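Local coordinates for mitochondrial RNA-binding protein 1 (Trypanosoma brucei, PDB 2GIA) that binds guide RNA in a complex with its partner MRP2 and probably acts as a matchmaker, helping guide RNA and messenger RNA pair during mitochondrial RNA editing, at residues B[28-33]-B[136-141]; B[69-74]-B[145-150]; B[79-84]-B[104-109]; B[109-114]-B[120-125]. One frame throughout, in Å; residues are numbered along the deposited sequence.

Contact 1 (B[28-33]-B[136-141]); sequences TRVAVD and EHFLES
Strand 28-33 and helix segment 136-141 meet chiefly through Val-30 and Phe-138, whose CA atoms lie 8.5 Å apart. The two axes run almost parallel, at 9°, and approach to 9.8 Å. The gap is bridged largely by Phe-138: with CG anti to the backbone N (chi1 -173°), its ring reaches from the helix to the strand backbone. A helix packed on an antiparallel sheet is a basic element of the Whirly-type fold of the MRP proteins, and here the aromatic ring meets main chain as much as side chain. Val-30 O sits over one ring face, 3.7 Å from Phe-138 CZ, while Val-32 N lies at the ring edge, close to its plane. Ala-31 contributes its CA, 3.8 Å from Phe-138 CZ. Val-30 CG1 lies 3.8 Å from Phe-138 CE1, the two side chains sliding past each other in opposite directions, and Val-32 CG1 reaches Phe-138 CZ at 3.9 Å. Phe-13 of strand 12-17 meets the ring edge-to-face, and Phe-190 of a neighbouring MRP2 subunit also meets it.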
loop_
_atom_site.group_PDB
_atom_site.type_symbol
_atom_site.label_atom_id
_atom_site.label_comp_id
_atom_site.label_asym_id
_atom_site.label_seq_id
_atom_site.Cartn_x
_atom_site.Cartn_y
_atom_site.Cartn_z
ATOM N N THR B 28 -12.524 -9.326 20.935
ATOM C CA THR B 28 -11.540 -10.057 20.111
ATOM C C THR B 28 -10.456 -9.066 19.698
ATOM O O THR B 28 -10.770 -7.954 19.289
ATOM C CB THR B 28 -12.217 -10.608 18.786
ATOM O OG1 THR B 28 -13.254 -11.523 19.137
ATOM C CG2 THR B 28 -11.185 -11.308 17.891
ATOM N N ARG B 29 -9.208 -9.466 19.798
ATOM C CA ARG B 29 -8.094 -8.558 19.452
ATOM C C ARG B 29 -7.200 -9.195 18.405
ATOM O O ARG B 29 -6.863 -10.370 18.532
ATOM C CB ARG B 29 -7.219 -8.291 20.720
ATOM C CG ARG B 29 -6.012 -7.343 20.448
ATOM C CD ARG B 29 -5.120 -7.135 21.701
ATOM N NE ARG B 29 -5.879 -6.348 22.667
ATOM C CZ ARG B 29 -5.891 -6.570 23.976
ATOM N NH1 ARG B 29 -6.619 -5.800 24.762
ATOM N NH2 ARG B 29 -5.167 -7.548 24.497
ATOM N N VAL B 30 -6.828 -8.418 17.376
ATOM C CA VAL B 30 -5.913 -8.881 16.339
ATOM C C VAL B 30 -4.761 -7.879 16.394
ATOM O O VAL B 30 -4.973 -6.671 16.238
ATOM C CB VAL B 30 -6.587 -8.856 14.914
ATOM C CG1 VAL B 30 -5.563 -9.350 13.847
ATOM C CG2 VAL B 30 -7.821 -9.791 14.919
ATOM N N ALA B 31 -3.552 -8.383 16.674
ATOM C CA ALA B 31 -2.370 -7.532 16.765
ATOM C C ALA B 31 -1.248 -8.166 15.965
ATOM O O ALA B 31 -1.308 -9.353 15.575
ATOM C CB ALA B 31 -1.895 -7.398 18.255
ATOM N N VAL B 32 -0.196 -7.392 15.738
ATOM C CA VAL B 32 0.947 -7.973 15.013
ATOM C C VAL B 32 2.249 -7.432 15.624
ATOM O O VAL B 32 2.368 -6.242 15.932
ATOM C CB VAL B 32 0.904 -7.654 13.495
ATOM C CG1 VAL B 32 1.152 -6.146 13.233
ATOM C CG2 VAL B 32 1.999 -8.454 12.789
ATOM N N ASP B 33 3.175 -8.344 15.839
ATOM C CA ASP B 33 4.493 -8.019 16.384
ATOM C C ASP B 33 5.525 -8.370 15.278
ATOM O O ASP B 33 6.012 -9.494 15.211
ATOM C CB ASP B 33 4.726 -8.875 17.638
ATOM C CG ASP B 33 6.050 -8.540 18.333
ATOM O OD1 ASP B 33 6.781 -7.634 17.861
ATOM O OD2 ASP B 33 6.346 -9.179 19.356
ATOM N N GLU B 136 -9.248 -7.161 6.566
ATOM C CA GLU B 136 -8.480 -7.119 5.320
ATOM C C GLU B 136 -7.414 -6.007 5.362
ATOM O O GLU B 136 -6.243 -6.252 5.014
ATOM C CB GLU B 136 -9.416 -6.845 4.112
ATOM C CG GLU B 136 -10.354 -8.025 3.750
ATOM C CD GLU B 136 -11.480 -7.648 2.780
ATOM O OE1 GLU B 136 -12.099 -8.575 2.223
ATOM O OE2 GLU B 136 -11.765 -6.432 2.590
ATOM N N HIS B 137 -7.813 -4.783 5.746
ATOM C CA HIS B 137 -6.835 -3.689 5.782
ATOM C C HIS B 137 -5.698 -3.957 6.768
ATOM O O HIS B 137 -4.529 -3.663 6.480
ATOM C CB HIS B 137 -7.531 -2.372 6.122
ATOM C CG HIS B 137 -8.221 -1.748 4.939
ATOM N ND1 HIS B 137 -7.747 -0.623 4.310
ATOM C CD2 HIS B 137 -9.305 -2.156 4.230
ATOM C CE1 HIS B 137 -8.501 -0.364 3.251
ATOM N NE2 HIS B 137 -9.450 -1.288 3.181
ATOM N N PHE B 138 -6.049 -4.531 7.928
ATOM C CA PHE B 138 -5.044 -4.824 8.942
ATOM C C PHE B 138 -4.049 -5.858 8.432
ATOM O O PHE B 138 -2.853 -5.721 8.619
ATOM C CB PHE B 138 -5.716 -5.358 10.247
ATOM C CG PHE B 138 -4.752 -5.526 11.393
ATOM C CD1 PHE B 138 -4.022 -6.714 11.553
ATOM C CD2 PHE B 138 -4.496 -4.451 12.247
ATOM C CE1 PHE B 138 -3.016 -6.840 12.568
ATOM C CE2 PHE B 138 -3.502 -4.552 13.266
ATOM C CZ PHE B 138 -2.757 -5.760 13.428
ATOM N N LEU B 139 -4.551 -6.928 7.829
ATOM C CA LEU B 139 -3.654 -7.960 7.337
ATOM C C LEU B 139 -2.751 -7.420 6.200
ATOM O O LEU B 139 -1.569 -7.748 6.158
ATOM C CB LEU B 139 -4.461 -9.162 6.838
ATOM C CG LEU B 139 -5.286 -9.907 7.939
ATOM C CD1 LEU B 139 -6.230 -10.938 7.255
ATOM C CD2 LEU B 139 -4.332 -10.633 8.931
ATOM N N GLU B 140 -3.299 -6.613 5.285
ATOM C CA GLU B 140 -2.455 -6.114 4.181
ATOM C C GLU B 140 -1.407 -5.159 4.752
ATOM O O GLU B 140 -0.240 -5.144 4.344
ATOM C CB GLU B 140 -3.314 -5.407 3.099
ATOM C CG GLU B 140 -4.300 -6.387 2.478
ATOM C CD GLU B 140 -4.894 -5.910 1.162
ATOM O OE1 GLU B 140 -5.867 -6.545 0.671
ATOM O OE2 GLU B 140 -4.386 -4.902 0.623
ATOM N N SER B 141 -1.825 -4.360 5.706
ATOM C CA SER B 141 -0.877 -3.445 6.342
ATOM C C SER B 141 0.212 -4.229 7.064
ATOM O O SER B 141 1.415 -3.921 6.955
ATOM C CB SER B 141 -1.576 -2.527 7.368
ATOM O OG SER B 141 -2.369 -1.529 6.735
#

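Contact 2 (B[69-74]-B[145-150]); sequences LRHVDL and ESFGFR
His-71, in the first turn of helix 71-81, forms the one hydrogen bond of this contact: NE2 donates to Ser-146 OG at 2.8 Å, with an N-H...O angle of 149° and the oxygen tilted 20° from the imidazole plane. His-71 holds CG anti to its N (chi1 -165°), which sends the ring toward Ser-146. Among the aromatic groups, the rings of His-71 and Phe-147 meet obliquely, their centroids 5.8 Å apart, with His-71 CE1 4.0 Å from Phe-147 CE1. Ser-146 OG also lies over one face of the Phe-147 ring, 3.8 Å above its plane. Apolar packing adds Leu-74 CD2, which comes within 4.4 Å of Ser-146 CB. Salt bridges stay within each segment, Arg-70 with Asp-73 and Arg-150 with Glu-145. Phe-147 packs edge-to-face on Phe-179 of an MRP2 subunit, so the link lies beside the subunit interface. With NE2 donating to it, and a carbonyl able only to accept, Ser-146 OG probably gives its own hydrogen to Leu-143 O, linking the start of helix 71-81 to the C-terminal part of helix 130-145.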
loop_
_atom_site.group_PDB
_atom_site.type_symbol
_atom_site.label_atom_id
_atom_site.label_comp_id
_atom_site.label_asym_id
_atom_site.label_seq_id
_atom_site.Cartn_x
_atom_site.Cartn_y
_atom_site.Cartn_z
ATOM N N LEU B 69 0.587 -16.751 15.180
ATOM C CA LEU B 69 0.766 -17.350 13.857
ATOM C C LEU B 69 2.200 -17.087 13.339
ATOM O O LEU B 69 2.954 -16.318 13.924
ATOM C CB LEU B 69 -0.285 -16.770 12.874
ATOM C CG LEU B 69 -1.766 -16.762 13.309
ATOM C CD1 LEU B 69 -2.716 -16.539 12.082
ATOM C CD2 LEU B 69 -2.105 -18.027 14.010
ATOM N N ARG B 70 2.560 -17.726 12.241
ATOM C CA ARG B 70 3.897 -17.561 11.656
ATOM C C ARG B 70 3.881 -16.509 10.548
ATOM O O ARG B 70 2.831 -16.148 10.040
ATOM C CB ARG B 70 4.370 -18.879 11.038
ATOM C CG ARG B 70 4.539 -20.085 11.965
ATOM C CD ARG B 70 4.723 -21.351 11.074
ATOM N NE ARG B 70 3.545 -21.553 10.209
ATOM C CZ ARG B 70 3.489 -22.394 9.179
ATOM N NH1 ARG B 70 4.560 -23.123 8.866
ATOM N NH2 ARG B 70 2.362 -22.512 8.468
ATOM N N HIS B 71 5.047 -16.010 10.160
ATOM C CA HIS B 71 5.083 -15.037 9.086
ATOM C C HIS B 71 4.362 -15.561 7.843
ATOM O O HIS B 71 3.620 -14.830 7.184
ATOM C CB HIS B 71 6.529 -14.707 8.698
ATOM C CG HIS B 71 6.661 -13.459 7.866
ATOM N ND1 HIS B 71 7.821 -13.142 7.187
ATOM C CD2 HIS B 71 5.798 -12.431 7.638
ATOM C CE1 HIS B 71 7.670 -11.977 6.580
ATOM N NE2 HIS B 71 6.454 -11.523 6.832
ATOM N N VAL B 72 4.565 -16.828 7.505
ATOM C CA VAL B 72 3.925 -17.345 6.307
ATOM C C VAL B 72 2.400 -17.453 6.418
ATOM O O VAL B 72 1.673 -17.322 5.420
ATOM C CB VAL B 72 4.599 -18.711 5.870
ATOM C CG1 VAL B 72 4.112 -19.862 6.728
ATOM C CG2 VAL B 72 4.347 -18.944 4.391
ATOM N N ASP B 73 1.903 -17.611 7.641
ATOM C CA ASP B 73 0.449 -17.682 7.847
ATOM C C ASP B 73 -0.130 -16.315 7.547
ATOM O O ASP B 73 -1.235 -16.203 7.013
ATOM C CB ASP B 73 0.122 -18.039 9.303
ATOM C CG ASP B 73 0.618 -19.439 9.688
ATOM O OD1 ASP B 73 0.467 -20.352 8.868
ATOM O OD2 ASP B 73 1.148 -19.601 10.805
ATOM N N LEU B 74 0.594 -15.265 7.919
ATOM C CA LEU B 74 0.076 -13.907 7.614
ATOM C C LEU B 74 -0.086 -13.779 6.091
ATOM O O LEU B 74 -1.107 -13.295 5.568
ATOM C CB LEU B 74 1.033 -12.847 8.171
ATOM C CG LEU B 74 0.788 -11.403 7.708
ATOM C CD1 LEU B 74 -0.637 -10.867 8.130
ATOM C CD2 LEU B 74 1.876 -10.520 8.368
ATOM N N GLU B 145 4.275 -4.090 6.327
ATOM C CA GLU B 145 5.204 -3.561 7.337
ATOM C C GLU B 145 6.057 -4.649 7.977
ATOM O O GLU B 145 6.947 -4.354 8.751
ATOM C CB GLU B 145 4.417 -2.864 8.472
ATOM C CG GLU B 145 3.617 -1.586 8.040
ATOM C CD GLU B 145 4.460 -0.428 7.534
ATOM O OE1 GLU B 145 5.641 -0.278 7.935
ATOM O OE2 GLU B 145 3.908 0.380 6.739
ATOM N N SER B 146 5.789 -5.901 7.649
ATOM C CA SER B 146 6.459 -7.017 8.315
ATOM C C SER B 146 7.920 -7.251 7.950
ATOM O O SER B 146 8.627 -8.008 8.615
ATOM C CB SER B 146 5.682 -8.312 8.056
ATOM O OG SER B 146 5.833 -8.749 6.707
ATOM N N PHE B 147 8.380 -6.618 6.894
ATOM C CA PHE B 147 9.757 -6.852 6.474
ATOM C C PHE B 147 10.764 -5.964 7.185
ATOM O O PHE B 147 11.971 -6.287 7.215
ATOM C CB PHE B 147 9.857 -6.650 4.945
ATOM C CG PHE B 147 8.829 -7.438 4.177
ATOM C CD1 PHE B 147 8.897 -8.832 4.140
ATOM C CD2 PHE B 147 7.788 -6.785 3.507
ATOM C CE1 PHE B 147 7.951 -9.561 3.443
ATOM C CE2 PHE B 147 6.833 -7.498 2.811
ATOM C CZ PHE B 147 6.917 -8.905 2.775
ATOM N N GLY B 148 10.284 -4.853 7.738
ATOM C CA GLY B 148 11.162 -3.931 8.446
ATOM C C GLY B 148 11.660 -2.714 7.696
ATOM O O GLY B 148 12.520 -1.971 8.195
ATOM N N PHE B 149 11.113 -2.459 6.510
ATOM C CA PHE B 149 11.573 -1.291 5.734
ATOM C C PHE B 149 11.453 0.031 6.469
ATOM O O PHE B 149 12.409 0.817 6.488
ATOM C CB PHE B 149 10.799 -1.153 4.405
ATOM C CG PHE B 149 11.228 -2.159 3.343
ATOM C CD1 PHE B 149 12.301 -1.876 2.496
ATOM C CD2 PHE B 149 10.584 -3.398 3.233
ATOM C CE1 PHE B 149 12.728 -2.824 1.554
ATOM C CE2 PHE B 149 10.994 -4.356 2.293
ATOM C CZ PHE B 149 12.075 -4.053 1.454
ATOM N N ARG B 150 10.294 0.278 7.088
ATOM C CA ARG B 150 10.086 1.588 7.709
ATOM C C ARG B 150 11.075 1.842 8.840
ATOM O O ARG B 150 11.716 2.893 8.876
ATOM C CB ARG B 150 8.616 1.743 8.195
ATOM C CG ARG B 150 8.248 3.192 8.659
ATOM C CD ARG B 150 6.815 3.225 9.266
ATOM N NE ARG B 150 5.796 2.835 8.296
ATOM C CZ ARG B 150 5.078 3.682 7.549
ATOM N NH1 ARG B 150 5.244 5.008 7.636
ATOM N NH2 ARG B 150 4.167 3.206 6.714
#

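Contact 3 (B[79-84]-B[104-109])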
loop_
_atom_site.group_PDB
_atom_site.type_symbol
_atom_site.label_atom_id
_atom_site.label_comp_id
_atom_site.label_asym_id
_atom_site.label_seq_id
_atom_site.Cartn_x
_atom_site.Cartn_y
_atom_site.Cartn_z
ATOM N N GLY B 79 -3.621 -14.037 1.198
ATOM C CA GLY B 79 -4.002 -14.803 0.024
ATOM C C GLY B 79 -5.477 -15.239 0.054
ATOM O O GLY B 79 -6.142 -15.319 -1.001
ATOM N N VAL B 80 -6.001 -15.554 1.239
ATOM C CA VAL B 80 -7.423 -15.930 1.358
ATOM C C VAL B 80 -8.268 -14.684 1.094
ATOM O O VAL B 80 -9.297 -14.746 0.421
ATOM C CB VAL B 80 -7.756 -16.491 2.805
ATOM C CG1 VAL B 80 -9.303 -16.506 3.046
ATOM C CG2 VAL B 80 -7.213 -17.892 2.954
ATOM N N CYS B 81 -7.836 -13.541 1.620
ATOM C CA CYS B 81 -8.585 -12.294 1.385
ATOM C C CYS B 81 -8.665 -11.965 -0.108
ATOM O O CYS B 81 -9.699 -11.458 -0.619
ATOM C CB CYS B 81 -7.880 -11.113 2.076
ATOM S SG CYS B 81 -8.091 -11.184 3.899
ATOM N N LYS B 82 -7.549 -12.240 -0.779
ATOM C CA LYS B 82 -7.387 -11.964 -2.217
ATOM C C LYS B 82 -7.961 -13.056 -3.093
ATOM O O LYS B 82 -7.942 -12.947 -4.329
ATOM C CB LYS B 82 -5.896 -11.779 -2.496
ATOM C CG LYS B 82 -5.399 -10.392 -2.049
ATOM C CD LYS B 82 -3.891 -10.237 -2.226
ATOM C CE LYS B 82 -3.476 -8.787 -1.959
ATOM N NZ LYS B 82 -4.167 -7.869 -2.933
ATOM N N GLU B 83 -8.472 -14.103 -2.446
ATOM C CA GLU B 83 -9.079 -15.236 -3.125
ATOM C C GLU B 83 -8.094 -16.042 -3.976
ATOM O O GLU B 83 -8.457 -16.587 -5.010
ATOM C CB GLU B 83 -10.282 -14.752 -3.976
ATOM C CG GLU B 83 -11.265 -13.959 -3.127
ATOM C CD GLU B 83 -12.466 -13.402 -3.870
ATOM O OE1 GLU B 83 -13.279 -12.740 -3.206
ATOM O OE2 GLU B 83 -12.606 -13.611 -5.095
ATOM N N ARG B 84 -6.841 -16.116 -3.546
ATOM C CA ARG B 84 -5.853 -16.925 -4.269
ATOM C C ARG B 84 -5.884 -18.334 -3.702
ATOM O O ARG B 84 -5.368 -19.274 -4.303
ATOM C CB ARG B 84 -4.476 -16.314 -4.135
ATOM C CG ARG B 84 -4.343 -15.018 -4.920
ATOM C CD ARG B 84 -2.900 -14.559 -4.898
ATOM N NE ARG B 84 -2.666 -13.272 -5.559
ATOM C CZ ARG B 84 -1.448 -12.789 -5.819
ATOM N NH1 ARG B 84 -0.361 -13.480 -5.485
ATOM N NH2 ARG B 84 -1.312 -11.606 -6.406
ATOM N N GLN B 104 -20.332 -13.267 3.889
ATOM C CA GLN B 104 -20.417 -12.042 4.699
ATOM C C GLN B 104 -19.074 -11.468 5.189
ATOM O O GLN B 104 -19.000 -10.293 5.611
ATOM C CB GLN B 104 -21.301 -12.286 5.914
ATOM C CG GLN B 104 -22.734 -12.689 5.579
ATOM C CD GLN B 104 -23.484 -11.579 4.876
ATOM O OE1 GLN B 104 -23.505 -10.435 5.348
ATOM N NE2 GLN B 104 -24.108 -11.903 3.741
ATOM N N GLY B 105 -18.015 -12.276 5.129
ATOM C CA GLY B 105 -16.731 -11.809 5.616
ATOM C C GLY B 105 -15.708 -12.911 5.741
ATOM O O GLY B 105 -15.402 -13.582 4.732
ATOM N N TYR B 106 -15.180 -13.113 6.952
ATOM C CA TYR B 106 -14.166 -14.153 7.171
ATOM C C TYR B 106 -14.496 -14.947 8.421
ATOM O O TYR B 106 -15.124 -14.423 9.343
ATOM C CB TYR B 106 -12.759 -13.522 7.291
ATOM C CG TYR B 106 -12.357 -12.823 5.999
ATOM C CD1 TYR B 106 -11.752 -13.536 4.949
ATOM C CD2 TYR B 106 -12.614 -11.482 5.819
ATOM C CE1 TYR B 106 -11.420 -12.903 3.728
ATOM C CE2 TYR B 106 -12.282 -10.827 4.584
ATOM C CZ TYR B 106 -11.692 -11.547 3.563
ATOM O OH TYR B 106 -11.348 -10.912 2.390
ATOM N N HIS B 107 -14.048 -16.202 8.452
ATOM C CA HIS B 107 -14.364 -17.074 9.583
ATOM C C HIS B 107 -13.065 -17.753 9.983
ATOM O O HIS B 107 -12.404 -18.380 9.149
ATOM C CB HIS B 107 -15.395 -18.112 9.095
ATOM C CG HIS B 107 -15.921 -19.022 10.164
ATOM N ND1 HIS B 107 -16.657 -20.151 9.875
ATOM C CD2 HIS B 107 -15.853 -18.945 11.514
ATOM C CE1 HIS B 107 -17.025 -20.738 11.011
ATOM N NE2 HIS B 107 -16.550 -20.023 12.017
ATOM N N LEU B 108 -12.694 -17.631 11.258
ATOM C CA LEU B 108 -11.452 -18.266 11.768
ATOM C C LEU B 108 -12.022 -19.258 12.813
ATOM O O LEU B 108 -12.795 -18.865 13.676
ATOM C CB LEU B 108 -10.547 -17.222 12.455
ATOM C CG LEU B 108 -9.329 -17.796 13.207
ATOM C CD1 LEU B 108 -8.331 -18.426 12.219
ATOM C CD2 LEU B 108 -8.673 -16.677 14.043
ATOM N N HIS B 109 -11.665 -20.538 12.721
ATOM C CA HIS B 109 -12.291 -21.515 13.620
ATOM C C HIS B 109 -11.504 -22.809 13.749
ATOM O O HIS B 109 -10.752 -23.184 12.843
ATOM C CB HIS B 109 -13.724 -21.802 13.123
ATOM C CG HIS B 109 -13.781 -22.365 11.722
ATOM N ND1 HIS B 109 -13.742 -23.719 11.464
ATOM C CD2 HIS B 109 -13.800 -21.757 10.512
ATOM C CE1 HIS B 109 -13.731 -23.922 10.153
ATOM N NE2 HIS B 109 -13.764 -22.747 9.548
#
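The Tyr-106 ring is approached by Cys-81 and Val-80 from helix 71-81. Val-80 CG1 stands at the ring edge, near its plane, 4.2 Å from Tyr-106 CE1. Cys-81 SG comes in obliquely, 4.2 Å from the ring centroid and 34° off the normal, a sulfur-aromatic contact whose nearest ring carbon is Tyr-106 CZ, 3.6 Å from the sulfur. The phenol oxygen lies close to the helix backbone, with Tyr-106 OH 3.2 Å from Cys-81 CA. No hydrogen bond crosses between the segments; the hydroxyl is hydrogen-bonded to Glu-136 OE1 of helix 130-145. Cys-81 SG stands anti to its carbonyl carbon (chi1 -73°), which sets the sulfur by the phenol. Just beyond it the helix closes in a Schellman motif, where Glu-83 takes positive phi. Tyr-106 thus projects from strand 105-109 to meet the C-terminal end of helix 71-81, with Phe-99 of strand 96-101 nearly parallel to its ring and Ala-132 and Leu-135 of helix 130-145 also packing on it.

Contact 4 (B[109-114]-B[120-125]); sequences HGKVHR and MEDWSV
Lys-111 NZ and Asp-122 OD2, 2.7 Å apart, form the shortest polar bond between the strands, a salt bridge on the face of His-109 and Ser-124. The two side chains lie side by side and point the same way; the lysine, bent at its last torsion (chi4 -57°), brings its ammonium to the syn side of the carboxylate. A second ionic pair, on the side of Val-112 and Trp-123, joins Arg-114 and Glu-121: NH2 donates to OE2 at 2.8 Å, from above the carboxylate plane, while the NE to OE1 bond is weak. The guanidinium and carboxylate planes are 61° apart, and Arg-114 NH1 has a further partner in Arg-63 O.

The strands that carry these ion pairs form an antiparallel beta hairpin. Gly-110 and Trp-123 form a hydrogen-bonded pair, with Gly-110 N to Trp-123 O at 2.9 Å and Trp-123 N to Gly-110 O at 2.8 Å; Val-112 and Glu-121 make the next such pair. The chain turns a corner at Gly-110.

On the face of Val-112 and Trp-123, both buried, Val-112 CG2 packs on Trp-123 CB at 3.8 Å, and Ile-65 and Leu-97 join them. The Trp-123 indole N-H is hydrogen-bonded to Gln-41 OE1. Toward the turn, Met-120 SD sits at the edge of the His-113 ring, 3.9 Å from His-113 CB.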
loop_
_atom_site.group_PDB
_atom_site.type_symbol
_atom_site.label_atom_id
_atom_site.label_comp_id
_atom_site.label_asym_id
_atom_site.label_seq_id
_atom_site.Cartn_x
_atom_site.Cartn_y
_atom_site.Cartn_z
ATOM N N HIS B 109 -11.665 -20.538 12.721
ATOM C CA HIS B 109 -12.291 -21.515 13.620
ATOM C C HIS B 109 -11.504 -22.809 13.749
ATOM O O HIS B 109 -10.752 -23.184 12.843
ATOM C CB HIS B 109 -13.724 -21.802 13.123
ATOM C CG HIS B 109 -13.781 -22.365 11.722
ATOM N ND1 HIS B 109 -13.742 -23.719 11.464
ATOM C CD2 HIS B 109 -13.800 -21.757 10.512
ATOM C CE1 HIS B 109 -13.731 -23.922 10.153
ATOM N NE2 HIS B 109 -13.764 -22.747 9.548
ATOM N N GLY B 110 -11.659 -23.453 14.909
ATOM C CA GLY B 110 -10.995 -24.728 15.154
ATOM C C GLY B 110 -10.868 -25.036 16.630
ATOM O O GLY B 110 -11.694 -24.624 17.456
ATOM N N LYS B 111 -9.771 -25.698 16.972
ATOM C CA LYS B 111 -9.510 -26.108 18.347
ATOM C C LYS B 111 -8.382 -25.275 18.953
ATOM O O LYS B 111 -7.337 -25.122 18.337
ATOM C CB LYS B 111 -9.117 -27.592 18.335
ATOM C CG LYS B 111 -10.295 -28.501 17.892
ATOM C CD LYS B 111 -10.005 -29.983 18.081
ATOM C CE LYS B 111 -11.269 -30.838 17.828
ATOM N NZ LYS B 111 -12.433 -30.446 18.713
ATOM N N VAL B 112 -8.586 -24.768 20.159
ATOM C CA VAL B 112 -7.555 -23.943 20.819
ATOM C C VAL B 112 -7.693 -24.219 22.317
ATOM O O VAL B 112 -8.630 -24.880 22.751
ATOM C CB VAL B 112 -7.852 -22.423 20.674
ATOM C CG1 VAL B 112 -7.887 -22.038 19.189
ATOM C CG2 VAL B 112 -9.243 -22.084 21.307
ATOM N N HIS B 113 -6.785 -23.701 23.122
ATOM C CA HIS B 113 -7.019 -23.872 24.560
ATOM C C HIS B 113 -6.963 -22.487 25.184
ATOM O O HIS B 113 -6.396 -21.575 24.574
ATOM C CB HIS B 113 -5.988 -24.827 25.153
ATOM C CG HIS B 113 -4.572 -24.415 24.939
ATOM N ND1 HIS B 113 -3.993 -23.364 25.619
ATOM C CD2 HIS B 113 -3.603 -24.937 24.150
ATOM C CE1 HIS B 113 -2.722 -23.256 25.259
ATOM N NE2 HIS B 113 -2.461 -24.198 24.369
ATOM N N ARG B 114 -7.616 -22.291 26.329
ATOM C CA ARG B 114 -7.558 -21.000 27.003
ATOM C C ARG B 114 -6.262 -20.858 27.800
ATOM O O ARG B 114 -5.477 -21.824 27.902
ATOM C CB ARG B 114 -8.776 -20.812 27.890
ATOM C CG ARG B 114 -10.007 -20.650 27.043
ATOM C CD ARG B 114 -11.283 -20.311 27.766
ATOM N NE ARG B 114 -12.330 -20.373 26.752
ATOM C CZ ARG B 114 -12.747 -19.340 26.026
ATOM N NH1 ARG B 114 -12.237 -18.099 26.216
ATOM N NH2 ARG B 114 -13.617 -19.570 25.044
ATOM N N MET B 120 -8.579 -28.598 25.413
ATOM C CA MET B 120 -8.934 -27.989 24.114
ATOM C C MET B 120 -10.417 -27.758 23.961
ATOM O O MET B 120 -11.217 -28.528 24.484
ATOM C CB MET B 120 -8.483 -28.878 22.956
ATOM C CG MET B 120 -7.023 -29.268 22.983
ATOM S SD MET B 120 -5.929 -27.883 22.794
ATOM C CE MET B 120 -6.171 -27.495 20.985
ATOM N N GLU B 121 -10.793 -26.692 23.257
ATOM C CA GLU B 121 -12.210 -26.432 23.029
ATOM C C GLU B 121 -12.466 -25.951 21.600
ATOM O O GLU B 121 -11.544 -25.451 20.927
ATOM C CB GLU B 121 -12.766 -25.408 24.027
ATOM C CG GLU B 121 -12.187 -24.054 23.999
ATOM C CD GLU B 121 -12.812 -23.174 25.098
ATOM O OE1 GLU B 121 -12.401 -23.296 26.270
ATOM O OE2 GLU B 121 -13.730 -22.384 24.775
ATOM N N ASP B 122 -13.701 -26.114 21.152
ATOM C CA ASP B 122 -14.079 -25.690 19.809
ATOM C C ASP B 122 -14.300 -24.190 19.883
ATOM O O ASP B 122 -14.959 -23.691 20.794
ATOM C CB ASP B 122 -15.329 -26.439 19.380
ATOM C CG ASP B 122 -15.066 -27.954 19.293
ATOM O OD1 ASP B 122 -15.796 -28.742 19.915
ATOM O OD2 ASP B 122 -14.085 -28.350 18.620
ATOM N N TRP B 123 -13.728 -23.470 18.932
ATOM C CA TRP B 123 -13.812 -22.008 18.948
ATOM C C TRP B 123 -14.087 -21.494 17.516
ATOM O O TRP B 123 -13.658 -22.100 16.540
ATOM C CB TRP B 123 -12.480 -21.472 19.435
ATOM C CG TRP B 123 -12.411 -19.948 19.545
ATOM C CD1 TRP B 123 -13.190 -19.132 20.323
ATOM C CD2 TRP B 123 -11.487 -19.104 18.880
ATOM N NE1 TRP B 123 -12.789 -17.815 20.178
ATOM C CE2 TRP B 123 -11.739 -17.776 19.293
ATOM C CE3 TRP B 123 -10.453 -19.336 17.966
ATOM C CZ2 TRP B 123 -10.996 -16.684 18.820
ATOM C CZ3 TRP B 123 -9.709 -18.250 17.494
ATOM C CH2 TRP B 123 -9.989 -16.942 17.922
ATOM N N SER B 124 -14.814 -20.391 17.426
ATOM C CA SER B 124 -15.154 -19.804 16.142
ATOM C C SER B 124 -15.302 -18.289 16.305
ATOM O O SER B 124 -15.948 -17.851 17.251
ATOM C CB SER B 124 -16.500 -20.357 15.660
ATOM O OG SER B 124 -16.969 -19.629 14.540
ATOM N N VAL B 125 -14.717 -17.508 15.394
ATOM C CA VAL B 125 -14.917 -16.048 15.437
ATOM C C VAL B 125 -15.071 -15.600 13.971
ATOM O O VAL B 125 -14.400 -16.146 13.065
ATOM C CB VAL B 125 -13.756 -15.315 16.152
ATOM C CG1 VAL B 125 -12.445 -15.537 15.415
ATOM C CG2 VAL B 125 -14.084 -13.808 16.256
#

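In the fold
Contacts 1, 2 and 3 are buried, whereas contact 4 lies mostly at the surface, and their chemistry follows. Contact 1 relies on apolar and aromatic packing between sheet and helix; contact 2 adds a hydrogen bond beside the MRP2 interface; contact 3 packs a cysteine sulfur obliquely against a tyrosine ring; contact 4 combines backbone pairing with ion pairs at or near the surface. Helix 71-81 serves contacts 2 and 3, at its opposite ends. Helix 130-145, which carries half of contact 1, touches both: Leu-139 packs on Leu-74 and Cys-81. Contacts 3 and 4 share His-109 and the five-stranded sheet, whereas contact 1 uses the four-stranded one.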